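Local coordinates for protein short-chain dehydrogenase/reductase SDR (Paraburkholderia phymatum, PDB 5VA8) that probably catalyses an NADP(H)-dependent oxidation or reduction and binds NADP in a Rossmann fold, at residues 201-206 against 228-233; 72-75 against 79-82; 148-153 against 159-164; 25-30 against 234-239. One frame throughout, in Å; residues are numbered along the deposited sequence. Where two conformers were deposited one is given.

Contact 1 (201-206 against 228-233); sequences VTFDAA and RRFGTP. With TCE (3,3',3''-phosphanetriyltripropanoic acid), chain F.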
# COMPACT_ATOMS: atom_id res chain seq x y z
N VAL A 201 24.05 -17.35 10.00
CA VAL A 201 23.63 -17.80 11.32
C VAL A 201 22.20 -18.33 11.26
O VAL A 201 21.86 -19.31 11.94
CB VAL A 201 23.77 -16.66 12.35
N THR A 202 21.35 -17.70 10.45
CA THR A 202 19.97 -18.14 10.33
C THR A 202 19.87 -19.51 9.68
O THR A 202 19.15 -20.39 10.16
CB THR A 202 19.17 -17.11 9.52
OG1 THR A 202 19.09 -15.89 10.27
CG2 THR A 202 17.77 -17.63 9.21
N PHE A 203 20.58 -19.70 8.57
CA PHE A 203 20.56 -21.01 7.93
C PHE A 203 21.33 -22.05 8.74
O PHE A 203 21.04 -23.25 8.62
CB PHE A 203 21.10 -20.92 6.51
CG PHE A 203 20.12 -20.32 5.55
CD1 PHE A 203 18.88 -20.92 5.34
CD2 PHE A 203 20.41 -19.15 4.87
CE1 PHE A 203 17.97 -20.38 4.47
CE2 PHE A 203 19.50 -18.60 3.99
CZ PHE A 203 18.28 -19.21 3.79
N ASP A 204 22.31 -21.63 9.55
CA ASP A 204 23.01 -22.59 10.40
C ASP A 204 22.06 -23.21 11.41
O ASP A 204 22.17 -24.40 11.73
CB ASP A 204 24.19 -21.93 11.12
CG ASP A 204 25.42 -21.79 10.24
OD1 ASP A 204 26.12 -20.76 10.35
OD2 ASP A 204 25.69 -22.69 9.43
N ALA A 205 21.12 -22.42 11.93
CA ALA A 205 20.13 -22.94 12.85
C ALA A 205 19.00 -23.65 12.11
O ALA A 205 18.50 -24.69 12.57
CB ALA A 205 19.58 -21.82 13.73
N ALA A 206 18.58 -23.11 10.96
CA ALA A 206 17.50 -23.73 10.20
C ALA A 206 17.86 -25.14 9.75
O ALA A 206 17.01 -26.04 9.72
CB ALA A 206 17.15 -22.86 8.99
N ARG A 228 15.25 -16.36 -7.88
CA ARG A 228 15.93 -17.64 -7.71
C ARG A 228 17.35 -17.49 -7.19
O ARG A 228 18.18 -18.39 -7.38
CB ARG A 228 15.94 -18.46 -9.01
CG ARG A 228 14.56 -18.84 -9.51
CD ARG A 228 13.87 -19.81 -8.57
NE ARG A 228 12.72 -20.44 -9.21
CZ ARG A 228 11.47 -20.06 -9.03
NH1 ARG A 228 11.19 -19.05 -8.22
NH2 ARG A 228 10.49 -20.70 -9.66
N ARG A 229 17.65 -16.38 -6.52
CA ARG A 229 18.95 -16.16 -5.92
C ARG A 229 18.77 -15.25 -4.72
O ARG A 229 17.69 -14.68 -4.52
CB ARG A 229 19.94 -15.56 -6.93
CG ARG A 229 19.52 -14.17 -7.47
CD ARG A 229 20.65 -13.60 -8.30
NE ARG A 229 20.41 -12.29 -8.90
CZ ARG A 229 20.66 -11.13 -8.30
NH1 ARG A 229 21.11 -11.10 -7.05
NH2 ARG A 229 20.44 -9.98 -8.94
N PHE A 230 19.83 -15.11 -3.93
CA PHE A 230 19.90 -14.08 -2.90
C PHE A 230 20.48 -12.80 -3.48
O PHE A 230 21.15 -12.81 -4.52
CB PHE A 230 20.76 -14.53 -1.71
CG PHE A 230 20.26 -15.76 -1.00
CD1 PHE A 230 18.93 -16.16 -1.09
CD2 PHE A 230 21.12 -16.52 -0.22
CE1 PHE A 230 18.47 -17.29 -0.42
CE2 PHE A 230 20.67 -17.68 0.45
CZ PHE A 230 19.35 -18.05 0.35
N GLY A 231 20.23 -11.68 -2.79
CA GLY A 231 20.82 -10.42 -3.19
C GLY A 231 22.30 -10.32 -2.81
O GLY A 231 22.79 -11.00 -1.90
N THR A 232 23.03 -9.45 -3.54
CA THR A 232 24.44 -9.23 -3.24
C THR A 232 24.64 -7.88 -2.56
O THR A 232 23.94 -6.92 -2.90
CB THR A 232 25.31 -9.27 -4.50
OG1 THR A 232 25.03 -8.12 -5.32
CG2 THR A 232 25.05 -10.53 -5.31
N PRO A 233 25.56 -7.77 -1.60
CA PRO A 233 25.83 -6.43 -1.05
C PRO A 233 26.25 -5.43 -2.10
O PRO A 233 25.94 -4.24 -1.96
CB PRO A 233 26.94 -6.69 -0.02
CG PRO A 233 26.75 -8.11 0.38
CD PRO A 233 26.28 -8.82 -0.88
O16 TCE F . 15.67 -7.39 10.97
C14 TCE F . 15.30 -7.81 9.84
O15 TCE F . 14.17 -7.52 9.39
C5 TCE F . 16.24 -8.70 9.03
C2 TCE F . 15.44 -9.33 7.89
P TCE F . 16.61 -10.17 6.72
C3 TCE F . 17.92 -11.11 7.63
C6 TCE F . 17.12 -12.22 8.31
C8 TCE F . 18.08 -12.99 9.19
O10 TCE F . 18.12 -14.23 9.07
O9 TCE F . 18.82 -12.38 10.01
C1 TCE F . 15.65 -11.25 5.58
C4 TCE F . 14.67 -10.35 4.83
C11 TCE F . 13.82 -11.25 3.95
O12 TCE F . 12.97 -10.77 3.15
O13 TCE F . 13.99 -12.50 4.03
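Phe203, on helix 197-210, and Phe230, in the loop that leads into helix 233-243, reach for each other from opposite directions and meet at their ring rims, CE2 of Phe203 lying 3.7 Å from CZ of Phe230. The planes are tilted by only 10°, but the centroids stand 5.8 Å apart and neither ring lies over the other's face, so this is a rim-to-rim pair and no stack. Each ring is carried out on the side opposite its own carbonyl carbon (chi1 -76° for Phe203, -61° for Phe230). These torsions direct the rings, and the two side chains together bridge the 12.9 Å between the CA atoms of Phe203 and Phe230. Ile193 packs on both rings, while Arg218 and Arg221 of helix 214-222 touch Phe203, and Met222 touches Phe230. The polar groups of the loop are held separately. Arg229 NH1 donates to Phe230 O at 3.1 Å, tilted from the carbonyl plane, and also makes a salt bridge with Glu235. Thr232 is the N-cap of helix 233-243 and forms a capping box: its OG1 accepts from Glu235 N, while Glu235 OE2 accepts from Thr232 N. Thr202, one residue before Phe203, borders the bound phosphine tricarboxylate, but the modelled approach is too short to interpret. The direct link between the segments is thus purely apolar, a small buried meeting of two rims that joins helix 197-210, beside the ligand pocket, to the loop before helix 233-243, while the polar groups of the loop are bonded within the loop and to Glu235.

Contact 2 (72-75 against 79-82); sequences CDIT and GRAA. With NAP (NADP nicotinamide-adenine-dinucleotide phosphate), chain E.
Gly79 packs its backbone directly against the loop that leaves strand 67-71. Its CA makes a CH...O contact with Asp73 O, 3.4 Å away and nearly straight at 168°; without a side chain, Gly79 lets this carbonyl lie close to the helix. Among the van der Waals contacts, Cys72 lays its CB and SG beside Gly79. Ile74 divides its two branches: with CG1 opposite the backbone N (chi1 -162°), CD1 swings back to 4.1 Å from Arg80 CA, whereas CG2 rests 3.5 Å from N1A of the adenine. Arg80 runs its aliphatic part past the loop, CG lying 3.3 Å from Ile74 O.

Such a loop after the third strand of a Rossmann sheet, with an aspartate followed by an aliphatic residue, is the adenine-binding element of short-chain dehydrogenases. The hydrogen bonds to NADP read the adenine edge: N6A donates to Asp73 OD1, and Ile74 N donates to N1A at 3.0 Å and 167°. The remaining hydrogen bonds fix the aspartate and tie loop to helix. Asp73 OD1 accepts from Thr75 N in an Asx turn and, at 2.6 Å, from Thr75 OG1, both coming from the same face of the carboxylate plane, so three donors grip one oxygen and should hold the carboxylate's rotation. The bend of the Arg80 chain at chi3 brings NH1 back to Ile74 O in a weak hydrogen bond. Thr76 OG1 is hydrogen-bonded to both Asp73 O and Gly79 N, joining the loop to the first turn of helix 77-86.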
# COMPACT_ATOMS: atom_id res chain seq x y z
N CYS A 72 32.70 2.32 17.17
CA CYS A 72 31.72 2.65 18.19
C CYS A 72 30.43 1.89 17.92
O CYS A 72 30.20 1.38 16.82
CB CYS A 72 31.43 4.16 18.23
SG CYS A 72 30.44 4.69 16.81
N ASP A 73 29.60 1.82 18.96
CA ASP A 73 28.23 1.33 18.87
C ASP A 73 27.36 2.51 18.48
O ASP A 73 27.17 3.44 19.27
CB ASP A 73 27.82 0.74 20.22
CG ASP A 73 26.43 0.14 20.22
OD1 ASP A 73 25.62 0.46 19.34
OD2 ASP A 73 26.16 -0.65 21.15
N ILE A 74 26.85 2.50 17.25
CA ILE A 74 26.11 3.64 16.73
C ILE A 74 24.75 3.79 17.41
O ILE A 74 24.10 4.83 17.26
CB ILE A 74 25.97 3.51 15.20
CG1 ILE A 74 25.61 4.85 14.55
CG2 ILE A 74 24.92 2.45 14.83
CD1 ILE A 74 26.68 5.91 14.73
N THR A 75 24.32 2.79 18.17
CA THR A 75 23.01 2.84 18.81
C THR A 75 23.06 3.44 20.20
O THR A 75 22.08 3.33 20.95
CB THR A 75 22.35 1.44 18.86
OG1 THR A 75 23.02 0.58 19.80
CG2 THR A 75 22.35 0.81 17.46
N GLY A 79 28.18 6.90 20.89
CA GLY A 79 28.65 6.44 19.59
C GLY A 79 28.24 7.38 18.47
O GLY A 79 29.04 7.68 17.58
N ARG A 80 27.00 7.85 18.50
CA ARG A 80 26.58 8.86 17.53
C ARG A 80 27.48 10.08 17.61
O ARG A 80 27.88 10.63 16.57
CB ARG A 80 25.12 9.24 17.76
CG ARG A 80 24.18 8.08 17.45
CD ARG A 80 22.70 8.50 17.48
NE ARG A 80 22.14 8.68 18.83
CZ ARG A 80 21.63 7.69 19.56
NH1 ARG A 80 21.65 6.43 19.11
NH2 ARG A 80 21.10 7.95 20.74
N ALA A 81 27.82 10.50 18.82
CA ALA A 81 28.68 11.68 18.96
C ALA A 81 30.06 11.42 18.39
O ALA A 81 30.67 12.33 17.80
CB ALA A 81 28.77 12.08 20.43
N ALA A 82 30.59 10.21 18.57
CA ALA A 82 31.92 9.89 18.04
C ALA A 82 31.90 9.84 16.52
O ALA A 82 32.87 10.26 15.86
CB ALA A 82 32.41 8.55 18.60
PA NAP E . 26.24 -7.99 8.65
O1A NAP E . 26.81 -8.59 7.43
O2A NAP E . 26.36 -8.82 9.92
O5B NAP E . 26.96 -6.57 8.84
C5B NAP E . 26.60 -5.75 9.96
C4B NAP E . 27.62 -4.65 10.06
O4B NAP E . 27.14 -3.66 11.00
C3B NAP E . 28.99 -5.08 10.58
O3B NAP E . 29.99 -4.24 10.03
C2B NAP E . 28.84 -4.84 12.08
O2B NAP E . 30.15 -4.77 12.69
C1B NAP E . 28.07 -3.52 12.06
N9A NAP E . 27.30 -3.24 13.26
C8A NAP E . 26.29 -4.00 13.79
N7A NAP E . 25.69 -3.46 14.82
C5A NAP E . 26.36 -2.26 15.00
C6A NAP E . 26.22 -1.22 15.94
N6A NAP E . 25.32 -1.23 16.92
N1A NAP E . 27.06 -0.16 15.85
C2A NAP E . 27.97 -0.15 14.86
N3A NAP E . 28.19 -1.07 13.92
C4A NAP E . 27.36 -2.11 14.04
O3 NAP E . 24.69 -7.66 8.46
PN NAP E . 23.82 -7.22 7.18
O1N NAP E . 24.60 -6.28 6.35
O2N NAP E . 23.29 -8.46 6.56
O5D NAP E . 22.63 -6.47 7.92
C5D NAP E . 22.60 -5.03 8.04
C4D NAP E . 21.22 -4.67 8.52
O4D NAP E . 20.26 -5.05 7.50
C3D NAP E . 20.76 -5.37 9.81
O3D NAP E . 19.93 -4.50 10.58
C2D NAP E . 19.94 -6.54 9.27
O2D NAP E . 18.97 -7.05 10.19
C1D NAP E . 19.27 -5.84 8.09
N1N NAP E . 18.75 -6.77 7.06
C2N NAP E . 19.53 -7.74 6.56
C3N NAP E . 19.06 -8.56 5.56
C7N NAP E . 19.83 -9.66 4.91
O7N NAP E . 19.21 -10.60 4.37
N7N NAP E . 21.16 -9.67 5.06
C4N NAP E . 17.79 -8.30 5.03
C5N NAP E . 17.01 -7.29 5.58
C6N NAP E . 17.50 -6.55 6.61
P2B NAP E . 30.36 -4.95 14.28
O1X NAP E . 29.78 -3.73 14.91
O2X NAP E . 29.63 -6.23 14.70
O3X NAP E . 31.89 -5.07 14.44

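Contact 3 (148-153 against 159-164); sequences SSSVKA and GLSNGA. With TCE (3,3',3''-phosphanetriyltripropanoic acid), chain F.
Ser150 and Ser161 meet hydroxyl to hydroxyl, and this is the tight part of the contact: Ser150 OG donates to Ser161 OG at 2.9 Å, and Ser161 OG donates to carboxylate oxygen O15 of the bound phosphine tricarboxylate at 2.6 Å. Ser161 OG points there because it lies opposite its backbone N (chi1 174°), toward the loop, and it accepts a further bond from Arg165 NE. A second hydroxyl reaches the same O15, Ser148 OG at 2.7 Å. That hydroxyl is positioned in turn by an ST turn, in which Ser150 N donates to Ser148 OG along an almost straight line of 171°. Between these two, Ser149 OG turns to another arm of the ligand and donates to O12. Beside the serine pair, Asn162 OD1 lies 3.2 Å from Ser150 CB; its polar partner is Ile155 N, so the amide ties the helix to the connecting loop.

The other end of the loop segment is looser. After the 3-10 turn at 149-151, Lys152 and Ala153 are partly exposed and leave helix 159-179. Lys152 forms a salt bridge with the C-terminal carboxylate of Tyr267 and lies against neighbouring subunits.

Three serine hydroxyls, with Arg165 and Arg221, bind the tricarboxylate beside NADP, an arrangement consistent with the substrate pocket of a short-chain dehydrogenase. Ser148, Ser161 and Arg165 appear to occupy the places where classical members carry the catalytic serine and the Tyr-x-x-x-Lys pair.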
# COMPACT_ATOMS: atom_id res chain seq x y z
N SER A 148 14.11 -3.12 5.96
CA SER A 148 13.85 -4.55 5.80
C SER A 148 12.55 -4.72 5.02
O SER A 148 11.65 -3.89 5.11
CB SER A 148 13.72 -5.25 7.15
OG SER A 148 13.44 -6.63 6.95
N SER A 149 12.45 -5.85 4.32
CA SER A 149 11.17 -6.27 3.77
C SER A 149 10.11 -6.43 4.86
O SER A 149 8.92 -6.47 4.54
CB SER A 149 11.33 -7.58 3.00
OG SER A 149 11.52 -8.66 3.92
N SER A 150 10.53 -6.56 6.13
CA SER A 150 9.59 -6.74 7.24
C SER A 150 8.58 -5.60 7.36
O SER A 150 7.53 -5.80 7.98
CB SER A 150 10.36 -6.86 8.56
OG SER A 150 10.91 -5.58 8.91
N VAL A 151 8.86 -4.42 6.79
CA VAL A 151 7.88 -3.34 6.85
C VAL A 151 6.80 -3.48 5.79
O VAL A 151 5.74 -2.86 5.92
CB VAL A 151 8.55 -1.96 6.72
CG1 VAL A 151 9.71 -1.82 7.72
CG2 VAL A 151 9.03 -1.72 5.33
N LYS A 152 7.02 -4.32 4.76
CA LYS A 152 6.02 -4.59 3.73
C LYS A 152 5.21 -5.84 4.05
O LYS A 152 4.01 -5.90 3.76
CB LYS A 152 6.68 -4.76 2.35
CG LYS A 152 7.44 -3.55 1.83
CD LYS A 152 6.52 -2.40 1.50
CE LYS A 152 5.64 -2.70 0.28
NZ LYS A 152 4.80 -1.50 -0.05
N ALA A 153 5.85 -6.85 4.62
CA ALA A 153 5.18 -8.08 5.01
C ALA A 153 5.91 -8.60 6.24
O ALA A 153 7.14 -8.76 6.21
CB ALA A 153 5.19 -9.11 3.88
N GLY A 159 9.32 -10.37 14.84
CA GLY A 159 8.38 -9.36 15.31
C GLY A 159 9.03 -8.07 15.77
O GLY A 159 8.46 -6.99 15.59
N LEU A 160 10.22 -8.16 16.38
CA LEU A 160 10.89 -6.94 16.85
C LEU A 160 11.27 -6.04 15.69
O LEU A 160 11.26 -4.80 15.83
CB LEU A 160 12.12 -7.30 17.68
CG LEU A 160 11.85 -8.02 19.01
CD1 LEU A 160 13.14 -8.55 19.60
CD2 LEU A 160 11.17 -7.07 20.01
N SER A 161 11.62 -6.63 14.54
CA SER A 161 11.90 -5.86 13.33
C SER A 161 10.60 -5.36 12.70
O SER A 161 10.51 -4.19 12.31
CB SER A 161 12.67 -6.72 12.33
OG SER A 161 12.82 -6.05 11.09
N ASN A 162 9.62 -6.26 12.59
CA ASN A 162 8.30 -5.90 12.06
C ASN A 162 7.80 -4.63 12.72
O ASN A 162 7.28 -3.73 12.06
CB ASN A 162 7.30 -7.03 12.31
CG ASN A 162 7.69 -8.34 11.64
OD1 ASN A 162 8.50 -8.37 10.71
ND2 ASN A 162 7.09 -9.44 12.10
N GLY A 163 7.97 -4.54 14.03
CA GLY A 163 7.58 -3.36 14.77
C GLY A 163 8.55 -2.19 14.63
O GLY A 163 8.15 -1.12 14.16
N ALA A 164 9.81 -2.36 15.05
CA ALA A 164 10.70 -1.20 15.15
C ALA A 164 10.92 -0.55 13.79
O ALA A 164 10.93 0.68 13.68
CB ALA A 164 12.03 -1.61 15.77
O16 TCE F . 15.67 -7.39 10.97
C14 TCE F . 15.30 -7.81 9.84
O15 TCE F . 14.17 -7.52 9.39
C5 TCE F . 16.24 -8.70 9.03
C2 TCE F . 15.44 -9.33 7.89
P TCE F . 16.61 -10.17 6.72
C3 TCE F . 17.92 -11.11 7.63
C6 TCE F . 17.12 -12.22 8.31
C8 TCE F . 18.08 -12.99 9.19
O10 TCE F . 18.12 -14.23 9.07
O9 TCE F . 18.82 -12.38 10.01
C1 TCE F . 15.65 -11.25 5.58
C4 TCE F . 14.67 -10.35 4.83
C11 TCE F . 13.82 -11.25 3.95
O12 TCE F . 12.97 -10.77 3.15
O13 TCE F . 13.99 -12.50 4.03

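Contact 4 (25-30 against 234-239); sequences KGLGRG and DEFGRA. With NAP (NADP nicotinamide-adenine-dinucleotide phosphate), chain E.
Leu27 and Gly30, on the helix after the first strand of the Rossmann fold, pack against Phe236 and Gly237 of helix 233-243. Gly26 and Gly28 match the last two glycines of the TGxxxGxG-like cofactor turn of short-chain dehydrogenases. At Asp234 the segments are joined through water, one molecule donating to Asp234 O and, at 2.8 Å, to Gly30 O. Phe236 then supplies the apolar contact. Its CG lies opposite the backbone N (chi1 -171°), which sends the ring across the Leu27 side chain at about a right angle. Leu27 CD1 stands over the ring centre, 4.3 Å from the centroid and 8° off the normal, a CH-pi contact, while CD2 touches Phe236 CG at 3.9 Å. Phe194 makes an edge-to-face contact with the same ring. At Gly237 the backbones come together, its CA making a CH...O contact of 3.4 Å with Gly30 O; two glycines facing each other permit this close approach. Phe236 thus backs a residue that itself faces the cofactor: Leu27 N donates to pyrophosphate oxygen O1N of NADP at 2.7 Å.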
# COMPACT_ATOMS: atom_id res chain seq x y z
N LYS A 25 31.08 -4.61 7.33
CA LYS A 25 30.65 -5.83 6.67
C LYS A 25 29.30 -5.61 6.01
O LYS A 25 28.59 -4.65 6.31
CB LYS A 25 30.53 -7.01 7.66
CG LYS A 25 31.79 -7.26 8.48
CD LYS A 25 31.49 -8.12 9.69
CE LYS A 25 30.82 -9.42 9.29
NZ LYS A 25 30.50 -10.30 10.46
N GLY A 26 28.95 -6.54 5.11
CA GLY A 26 27.56 -6.71 4.68
C GLY A 26 27.02 -5.55 3.86
O GLY A 26 27.73 -4.93 3.06
N LEU A 27 25.73 -5.27 4.06
CA LEU A 27 25.06 -4.24 3.27
C LEU A 27 25.66 -2.87 3.50
O LEU A 27 25.80 -2.07 2.56
CB LEU A 27 23.57 -4.20 3.60
CG LEU A 27 22.83 -5.51 3.36
CD1 LEU A 27 21.38 -5.34 3.71
CD2 LEU A 27 22.99 -5.94 1.90
N GLY A 28 26.01 -2.55 4.75
CA GLY A 28 26.63 -1.26 5.02
C GLY A 28 27.95 -1.12 4.30
O GLY A 28 28.23 -0.08 3.69
N ARG A 29 28.79 -2.16 4.34
CA ARG A 29 30.03 -2.14 3.57
C ARG A 29 29.73 -1.95 2.08
O ARG A 29 30.40 -1.16 1.40
CB ARG A 29 30.84 -3.42 3.78
CG ARG A 29 32.11 -3.44 2.93
CD ARG A 29 33.01 -4.64 3.17
NE ARG A 29 34.14 -4.60 2.23
CZ ARG A 29 35.16 -5.45 2.22
NH1 ARG A 29 35.22 -6.45 3.10
NH2 ARG A 29 36.13 -5.32 1.32
N GLY A 30 28.73 -2.65 1.57
CA GLY A 30 28.38 -2.50 0.16
C GLY A 30 28.02 -1.06 -0.20
O GLY A 30 28.38 -0.58 -1.28
N ASP A 234 26.94 -5.87 -3.15
CA ASP A 234 27.36 -4.94 -4.21
C ASP A 234 26.16 -4.27 -4.87
O ASP A 234 26.11 -3.04 -4.98
CB ASP A 234 28.21 -5.68 -5.25
CG ASP A 234 28.77 -4.74 -6.31
OD1 ASP A 234 28.01 -4.31 -7.21
OD2 ASP A 234 29.98 -4.43 -6.25
N GLU A 235 25.17 -5.06 -5.32
CA GLU A 235 24.04 -4.44 -6.01
C GLU A 235 23.20 -3.60 -5.05
O GLU A 235 22.63 -2.59 -5.47
CB GLU A 235 23.17 -5.50 -6.70
CG GLU A 235 22.30 -6.35 -5.78
CD GLU A 235 21.73 -7.58 -6.46
OE1 GLU A 235 21.39 -7.51 -7.67
OE2 GLU A 235 21.62 -8.62 -5.79
N PHE A 236 23.14 -3.98 -3.77
CA PHE A 236 22.46 -3.14 -2.78
C PHE A 236 23.14 -1.78 -2.67
O PHE A 236 22.48 -0.74 -2.70
CB PHE A 236 22.45 -3.85 -1.42
CG PHE A 236 21.59 -3.17 -0.39
CD1 PHE A 236 20.22 -3.39 -0.36
CD2 PHE A 236 22.15 -2.29 0.53
CE1 PHE A 236 19.42 -2.76 0.59
CE2 PHE A 236 21.36 -1.66 1.48
CZ PHE A 236 19.99 -1.89 1.51
N GLY A 237 24.47 -1.79 -2.58
CA GLY A 237 25.21 -0.54 -2.52
C GLY A 237 25.03 0.32 -3.76
O GLY A 237 24.99 1.55 -3.66
N ARG A 238 24.94 -0.30 -4.94
CA ARG A 238 24.74 0.48 -6.15
C ARG A 238 23.39 1.20 -6.13
O ARG A 238 23.30 2.35 -6.56
CB ARG A 238 24.84 -0.42 -7.39
CG ARG A 238 26.13 -1.19 -7.52
CD ARG A 238 27.35 -0.30 -7.69
NE ARG A 238 28.53 -1.12 -8.00
CZ ARG A 238 29.78 -0.67 -8.05
NH1 ARG A 238 30.04 0.61 -7.79
NH2 ARG A 238 30.77 -1.50 -8.34
N ALA A 239 22.34 0.54 -5.63
CA ALA A 239 21.05 1.22 -5.51
C ALA A 239 21.15 2.37 -4.52
O ALA A 239 20.59 3.45 -4.75
CB ALA A 239 19.97 0.23 -5.07
PA NAP E . 26.24 -7.99 8.65
O1A NAP E . 26.81 -8.59 7.43
O2A NAP E . 26.36 -8.82 9.92
O5B NAP E . 26.96 -6.57 8.84
C5B NAP E . 26.60 -5.75 9.96
C4B NAP E . 27.62 -4.65 10.06
O4B NAP E . 27.14 -3.66 11.00
C3B NAP E . 28.99 -5.08 10.58
O3B NAP E . 29.99 -4.24 10.03
C2B NAP E . 28.84 -4.84 12.08
O2B NAP E . 30.15 -4.77 12.69
C1B NAP E . 28.07 -3.52 12.06
N9A NAP E . 27.30 -3.24 13.26
C8A NAP E . 26.29 -4.00 13.79
N7A NAP E . 25.69 -3.46 14.82
C5A NAP E . 26.36 -2.26 15.00
C6A NAP E . 26.22 -1.22 15.94
N6A NAP E . 25.32 -1.23 16.92
N1A NAP E . 27.06 -0.16 15.85
C2A NAP E . 27.97 -0.15 14.86
N3A NAP E . 28.19 -1.07 13.92
C4A NAP E . 27.36 -2.11 14.04
O3 NAP E . 24.69 -7.66 8.46
PN NAP E . 23.82 -7.22 7.18
O1N NAP E . 24.60 -6.28 6.35
O2N NAP E . 23.29 -8.46 6.56
O5D NAP E . 22.63 -6.47 7.92
C5D NAP E . 22.60 -5.03 8.04
C4D NAP E . 21.22 -4.67 8.52
O4D NAP E . 20.26 -5.05 7.50
C3D NAP E . 20.76 -5.37 9.81
O3D NAP E . 19.93 -4.50 10.58
C2D NAP E . 19.94 -6.54 9.27
O2D NAP E . 18.97 -7.05 10.19
C1D NAP E . 19.27 -5.84 8.09
N1N NAP E . 18.75 -6.77 7.06
C2N NAP E . 19.53 -7.74 6.56
C3N NAP E . 19.06 -8.56 5.56
C7N NAP E . 19.83 -9.66 4.91
O7N NAP E . 19.21 -10.60 4.37
N7N NAP E . 21.16 -9.67 5.06
C4N NAP E . 17.79 -8.30 5.03
C5N NAP E . 17.01 -7.29 5.58
C6N NAP E . 17.50 -6.55 6.61
P2B NAP E . 30.36 -4.95 14.28
O1X NAP E . 29.78 -3.73 14.91
O2X NAP E . 29.63 -6.23 14.70
O3X NAP E . 31.89 -5.07 14.44
O HOH W 1 28.83 -1.87 -3.78

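The contacts surround one extended cleft holding NADP and, beside its nicotinamide end, the phosphine tricarboxylate. Contact 2 takes the adenine end and contact 4 the pyrophosphate, their centres 21 Å apart; contacts 3 and 1 both border the tricarboxylate, with centres 17 Å apart and nearest atoms about 11 Å apart. Contacts 1 and 4 touch directly: besides the arginine-glutamate bridge, Pro233 CB lies 3.6 Å from Gly26 O, so the start of helix 233-243 lies against the cofactor turn. Contacts 1 and 2, with centres 28 Å apart, are the most distant pair. In sequence, contact 4 encloses the other three, bringing the chain's late helix back to the first cofactor-binding turn.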